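Long-range contacts in oxysterol-binding protein homolog 3 (Saccharomyces cerevisiae, PDB 4IC4), which carries lipids in a hydrophobic pocket of its OSBP-related domain and transfers them between membranes in phosphoinositide-coupled directional transport: residues 37-42 and 62-67; 67-72 and 117-122. One frame throughout, in Å; residues are numbered along the deposited sequence.

Contact 1. Residues 37-42 and 62-67; sequences AAASPP and PVTSNE
Thr64 turns its methyl CG2 anti to its own carbonyl carbon, with OG1 held between the backbone N and that carbon (chi1 51°), and CG2 thereby meets Ala39 CB at 3.7 Å. Ser65 sets OG beside its backbone N (chi1 -62°), which brings OG to Pro42 CG at 3.0 Å. The Pro42 ring lies across both residues. Its CD rests on the backbone O of Thr64 at 3.1 Å, and its CG also nears Thr64 OG1 at 3.9 Å.

Residues 63-65 form a short 3-10 turn, tied by Ser65 N to Pro62 O at 3.0 Å. The turn presents Thr64 and Ser65 to the loop that leads into helix 44-50. Phe47 of that helix touches Ser65, and Val335 of helix 335-354 touches Thr64. Ser65 also sits close to Met61 and Lys118, which bind phosphatidylinositol 4-phosphate, so residues 62-67 lie beside that lipid's site.

The contact has one methyl-methyl pair, Ala39 on Thr64. The rest is Pro42 ring carbons against Ser65 OG and Thr64 O. Pro42 lacks an N-H and can meet Thr64 O only through ring carbons, so this part of the contact is van der Waals packing.

Contact 2. Residues 67-72 and 117-122; sequences EPISIL and RKPFNP
A parallel beta bridge between Ser70 and Phe120 joins the segment before helix 71-76 to strand 118-120, in the OSBP-related domain at the phosphatidylinositol 4-phosphate site that includes Lys118. Phe120 N donates to Ile69 O at 2.8 Å, in the carbonyl plane and nearly straight (160°). Ile71 N returns a weak bond to Phe120 O. Glu67 N reaches Lys118 O at 2.9 Å from above the carbonyl plane. Pro68 centres an inverse gamma turn, closed by Ile69 N to Glu67 O. The same oxygen lies at the edge of the Phe120 ring, in its plane, 3.3 Å from CD2.

The Glu67 side chain starts between its backbone N and carbonyl carbon (chi1 50°) and then runs extended alongside Pro119. OE2 comes to 3.1 Å from Pro119 CG. OE1 forms a salt bridge with Arg114. With an alanine here, Arg114 is likely to lose its carboxylate mate, and a gap would probably open beside the Pro119 ring.

Ser70 is the N-cap of helix 71-76. Its side chain caps a backbone N just past the segment, and its OG hydrogen-bonds Ser321 OG. Ile71 crosses the Pro122 ring at about a right angle, with CB 3.6 Å from Pro122 CD. Leu72 CG packs on Pro122 CG at 3.9 Å.

Overall arrangement
Contact 1 is at the surface, its centre about 20 Å from the chain centre; contact 2 is buried, its centre about 10 Å from it. Their centres lie about 11 Å apart. They follow in series along the chain and share Glu67, where strand 66-67 leads on toward helix 71-76. Strand 118-120 links them further: Ser65 O is 3.0 Å from Lys118 N, a probable hydrogen bond. Arg117 makes a weak hydrogen bond to Ala39 O and packs on Pro41. The outer contact is small and made by packing. The inner one buries nearly three times the surface and adds backbone bonds to its proline and isoleucine packing. Contact 1 lies beside the phosphoinositide site, while contact 2 contributes Lys118 to it.

Contact 1. Residues 37-42 and 62-67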
loop_
_atom_site.group_PDB
_atom_site.type_symbol
_atom_site.label_atom_id
_atom_site.label_comp_id
_atom_site.label_asym_id
_atom_site.label_seq_id
_atom_site.Cartn_x
_atom_site.Cartn_y
_atom_site.Cartn_z
ATOM N N ALA A 37 10.532 -17.807 -3.089
ATOM C CA ALA A 37 10.979 -17.510 -1.731
ATOM C C ALA A 37 12.117 -18.472 -1.403
ATOM O O ALA A 37 12.042 -19.654 -1.727
ATOM C CB ALA A 37 9.829 -17.694 -0.753
ATOM N N ALA A 38 13.167 -17.964 -0.767
ATOM C CA ALA A 38 14.320 -18.792 -0.427
ATOM C C ALA A 38 14.279 -19.392 0.978
ATOM O O ALA A 38 15.172 -20.153 1.349
ATOM C CB ALA A 38 15.597 -17.987 -0.605
ATOM N N ALA A 39 13.255 -19.057 1.757
ATOM C CA ALA A 39 13.141 -19.589 3.114
ATOM C C ALA A 39 11.695 -19.851 3.520
ATOM O O ALA A 39 10.766 -19.259 2.971
ATOM C CB ALA A 39 13.789 -18.628 4.106
ATOM N N SER A 40 11.505 -20.748 4.485
ATOM C CA SER A 40 10.166 -21.070 4.968
ATOM C C SER A 40 9.696 -19.943 5.886
ATOM O O SER A 40 10.495 -19.337 6.599
ATOM C CB SER A 40 10.169 -22.402 5.726
ATOM O OG SER A 40 10.952 -22.323 6.904
ATOM N N PRO A 41 8.389 -19.654 5.881
ATOM C CA PRO A 41 7.779 -18.597 6.696
ATOM C C PRO A 41 7.732 -18.854 8.199
ATOM O O PRO A 41 7.123 -19.822 8.650
ATOM C CB PRO A 41 6.364 -18.480 6.121
ATOM C CG PRO A 41 6.458 -19.112 4.759
ATOM C CD PRO A 41 7.383 -20.263 4.995
ATOM N N PRO A 42 8.371 -17.986 8.997
ATOM C CA PRO A 42 8.329 -18.204 10.444
ATOM C C PRO A 42 6.925 -17.885 10.961
ATOM O O PRO A 42 6.097 -17.338 10.230
ATOM C CB PRO A 42 9.389 -17.241 10.971
ATOM C CG PRO A 42 9.360 -16.128 9.975
ATOM C CD PRO A 42 9.255 -16.857 8.658
ATOM N N PRO A 62 13.285 -11.637 12.239
ATOM C CA PRO A 62 14.293 -12.147 11.310
ATOM C C PRO A 62 13.856 -11.747 9.907
ATOM O O PRO A 62 12.663 -11.560 9.656
ATOM C CB PRO A 62 14.235 -13.655 11.539
ATOM C CG PRO A 62 12.800 -13.877 11.883
ATOM C CD PRO A 62 12.510 -12.739 12.833
ATOM N N VAL A 63 14.811 -11.611 8.997
ATOM C CA VAL A 63 14.490 -11.216 7.632
ATOM C C VAL A 63 13.561 -12.224 6.947
ATOM O O VAL A 63 12.876 -11.895 5.980
ATOM C CB VAL A 63 15.779 -11.040 6.790
ATOM C CG1 VAL A 63 16.413 -12.393 6.508
ATOM C CG2 VAL A 63 15.462 -10.305 5.502
ATOM N N THR A 64 13.525 -13.450 7.462
ATOM C CA THR A 64 12.676 -14.485 6.886
ATOM C C THR A 64 11.190 -14.232 7.143
ATOM O O THR A 64 10.330 -14.867 6.527
ATOM C CB THR A 64 13.056 -15.872 7.430
ATOM O OG1 THR A 64 13.103 -15.821 8.860
ATOM C CG2 THR A 64 14.410 -16.303 6.881
ATOM N N SER A 65 10.893 -13.305 8.051
ATOM C CA SER A 65 9.510 -12.950 8.363
ATOM C C SER A 65 9.002 -11.920 7.359
ATOM O O SER A 65 7.829 -11.548 7.379
ATOM C CB SER A 65 9.408 -12.347 9.765
ATOM O OG SER A 65 9.812 -13.264 10.767
ATOM N N ASN A 66 9.891 -11.459 6.486
ATOM C CA ASN A 66 9.537 -10.450 5.493
ATOM C C ASN A 66 9.296 -10.995 4.090
ATOM O O ASN A 66 9.620 -12.144 3.777
ATOM C CB ASN A 66 10.662 -9.411 5.383
ATOM C CG ASN A 66 10.869 -8.623 6.656
ATOM O OD1 ASN A 66 11.994 -8.231 6.974
ATOM N ND2 ASN A 66 9.795 -8.368 7.382
ATOM N N GLU A 67 8.702 -10.139 3.259
ATOM C CA GLU A 67 8.499 -10.407 1.843
ATOM C C GLU A 67 9.450 -9.358 1.250
ATOM O O GLU A 67 9.745 -8.352 1.905
ATOM C CB GLU A 67 7.044 -10.179 1.416
ATOM C CG GLU A 67 6.441 -8.860 1.835
ATOM C CD GLU A 67 4.993 -8.727 1.401
ATOM O OE1 GLU A 67 4.382 -9.757 1.043
ATOM O OE2 GLU A 67 4.466 -7.597 1.427
#

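Contact 2. Residues 67-72 and 117-122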
loop_
_atom_site.group_PDB
_atom_site.type_symbol
_atom_site.label_atom_id
_atom_site.label_comp_id
_atom_site.label_asym_id
_atom_site.label_seq_id
_atom_site.Cartn_x
_atom_site.Cartn_y
_atom_site.Cartn_z
ATOM N N GLU A 67 8.702 -10.139 3.259
ATOM C CA GLU A 67 8.499 -10.407 1.843
ATOM C C GLU A 67 9.450 -9.358 1.250
ATOM O O GLU A 67 9.745 -8.352 1.905
ATOM C CB GLU A 67 7.044 -10.179 1.416
ATOM C CG GLU A 67 6.441 -8.860 1.835
ATOM C CD GLU A 67 4.993 -8.727 1.401
ATOM O OE1 GLU A 67 4.382 -9.757 1.043
ATOM O OE2 GLU A 67 4.466 -7.597 1.427
ATOM N N PRO A 68 9.942 -9.572 0.022
ATOM C CA PRO A 68 10.879 -8.630 -0.600
ATOM C C PRO A 68 10.441 -7.255 -1.102
ATOM O O PRO A 68 10.750 -6.881 -2.230
ATOM C CB PRO A 68 11.526 -9.472 -1.699
ATOM C CG PRO A 68 10.407 -10.350 -2.133
ATOM C CD PRO A 68 9.748 -10.760 -0.829
ATOM N N ILE A 69 9.733 -6.509 -0.262
ATOM C CA ILE A 69 9.331 -5.136 -0.591
ATOM C C ILE A 69 9.243 -4.355 0.716
ATOM O O ILE A 69 9.174 -4.947 1.797
ATOM C CB ILE A 69 7.948 -5.028 -1.317
ATOM C CG1 ILE A 69 6.835 -5.610 -0.448
ATOM C CG2 ILE A 69 8.015 -5.677 -2.693
ATOM C CD1 ILE A 69 5.447 -5.259 -0.961
ATOM N N SER A 70 9.275 -3.027 0.625
ATOM C CA SER A 70 9.174 -2.181 1.814
ATOM C C SER A 70 7.716 -1.775 2.009
ATOM O O SER A 70 6.886 -1.977 1.121
ATOM C CB SER A 70 10.028 -0.920 1.658
ATOM O OG SER A 70 9.426 -0.015 0.746
ATOM N N ILE A 71 7.400 -1.191 3.162
ATOM C CA ILE A 71 6.020 -0.776 3.404
ATOM C C ILE A 71 5.600 0.301 2.403
ATOM O O ILE A 71 4.434 0.376 2.020
ATOM C CB ILE A 71 5.827 -0.248 4.840
ATOM C CG1 ILE A 71 6.109 -1.371 5.840
ATOM C CG2 ILE A 71 4.394 0.272 5.020
ATOM C CD1 ILE A 71 5.956 -0.956 7.290
ATOM N N LEU A 72 6.544 1.135 1.973
ATOM C CA LEU A 72 6.214 2.166 0.992
ATOM C C LEU A 72 5.738 1.490 -0.290
ATOM O O LEU A 72 4.794 1.952 -0.935
ATOM C CB LEU A 72 7.434 3.039 0.690
ATOM C CG LEU A 72 7.971 3.892 1.842
ATOM C CD1 LEU A 72 9.268 4.574 1.408
ATOM C CD2 LEU A 72 6.933 4.924 2.251
ATOM N N ARG A 117 3.925 -13.343 5.388
ATOM C CA ARG A 117 5.040 -12.446 5.695
ATOM C C ARG A 117 4.624 -10.979 5.633
ATOM O O ARG A 117 3.528 -10.655 5.175
ATOM C CB ARG A 117 6.201 -12.673 4.723
ATOM C CG ARG A 117 6.934 -14.001 4.868
ATOM C CD ARG A 117 6.614 -14.902 3.700
ATOM N NE ARG A 117 7.539 -16.023 3.573
ATOM C CZ ARG A 117 7.411 -16.983 2.664
ATOM N NH1 ARG A 117 6.395 -16.955 1.808
ATOM N NH2 ARG A 117 8.295 -17.969 2.608
ATOM N N LYS A 118 5.509 -10.094 6.092
ATOM C CA LYS A 118 5.248 -8.656 6.099
ATOM C C LYS A 118 6.361 -7.902 5.372
ATOM O O LYS A 118 7.475 -8.399 5.241
ATOM C CB LYS A 118 5.163 -8.144 7.540
ATOM C CG LYS A 118 6.496 -8.137 8.274
ATOM C CD LYS A 118 6.343 -7.635 9.702
ATOM C CE LYS A 118 7.686 -7.591 10.415
ATOM N NZ LYS A 118 8.645 -6.682 9.723
ATOM N N PRO A 119 6.067 -6.691 4.877
ATOM C CA PRO A 119 7.102 -5.924 4.177
ATOM C C PRO A 119 8.175 -5.423 5.137
ATOM O O PRO A 119 7.972 -5.393 6.350
ATOM C CB PRO A 119 6.322 -4.755 3.571
ATOM C CG PRO A 119 4.928 -5.297 3.424
ATOM C CD PRO A 119 4.743 -6.071 4.708
ATOM N N PHE A 120 9.324 -5.047 4.587
ATOM C CA PHE A 120 10.407 -4.492 5.392
ATOM C C PHE A 120 9.971 -3.119 5.890
ATOM O O PHE A 120 9.298 -2.373 5.168
ATOM C CB PHE A 120 11.659 -4.274 4.547
ATOM C CG PHE A 120 12.457 -5.515 4.281
ATOM C CD1 PHE A 120 13.717 -5.674 4.852
ATOM C CD2 PHE A 120 11.986 -6.492 3.414
ATOM C CE1 PHE A 120 14.499 -6.785 4.557
ATOM C CE2 PHE A 120 12.761 -7.607 3.111
ATOM C CZ PHE A 120 14.023 -7.752 3.683
ATOM N N ASN A 121 10.352 -2.778 7.117
ATOM C CA ASN A 121 10.038 -1.461 7.656
ATOM C C ASN A 121 10.977 -0.472 6.970
ATOM O O ASN A 121 12.194 -0.639 6.994
ATOM C CB ASN A 121 10.291 -1.410 9.165
ATOM C CG ASN A 121 9.339 -2.285 9.942
ATOM O OD1 ASN A 121 8.124 -2.153 9.825
ATOM N ND2 ASN A 121 9.888 -3.184 10.752
ATOM N N PRO A 122 10.425 0.567 6.332
ATOM C CA PRO A 122 11.313 1.526 5.674
ATOM C C PRO A 122 12.124 2.293 6.714
ATOM O O PRO A 122 11.762 2.347 7.888
ATOM C CB PRO A 122 10.346 2.450 4.937
ATOM C CG PRO A 122 9.120 1.607 4.744
ATOM C CD PRO A 122 9.013 0.869 6.049
HETATM O O HOH W 1 2.564 -8.491 3.248
#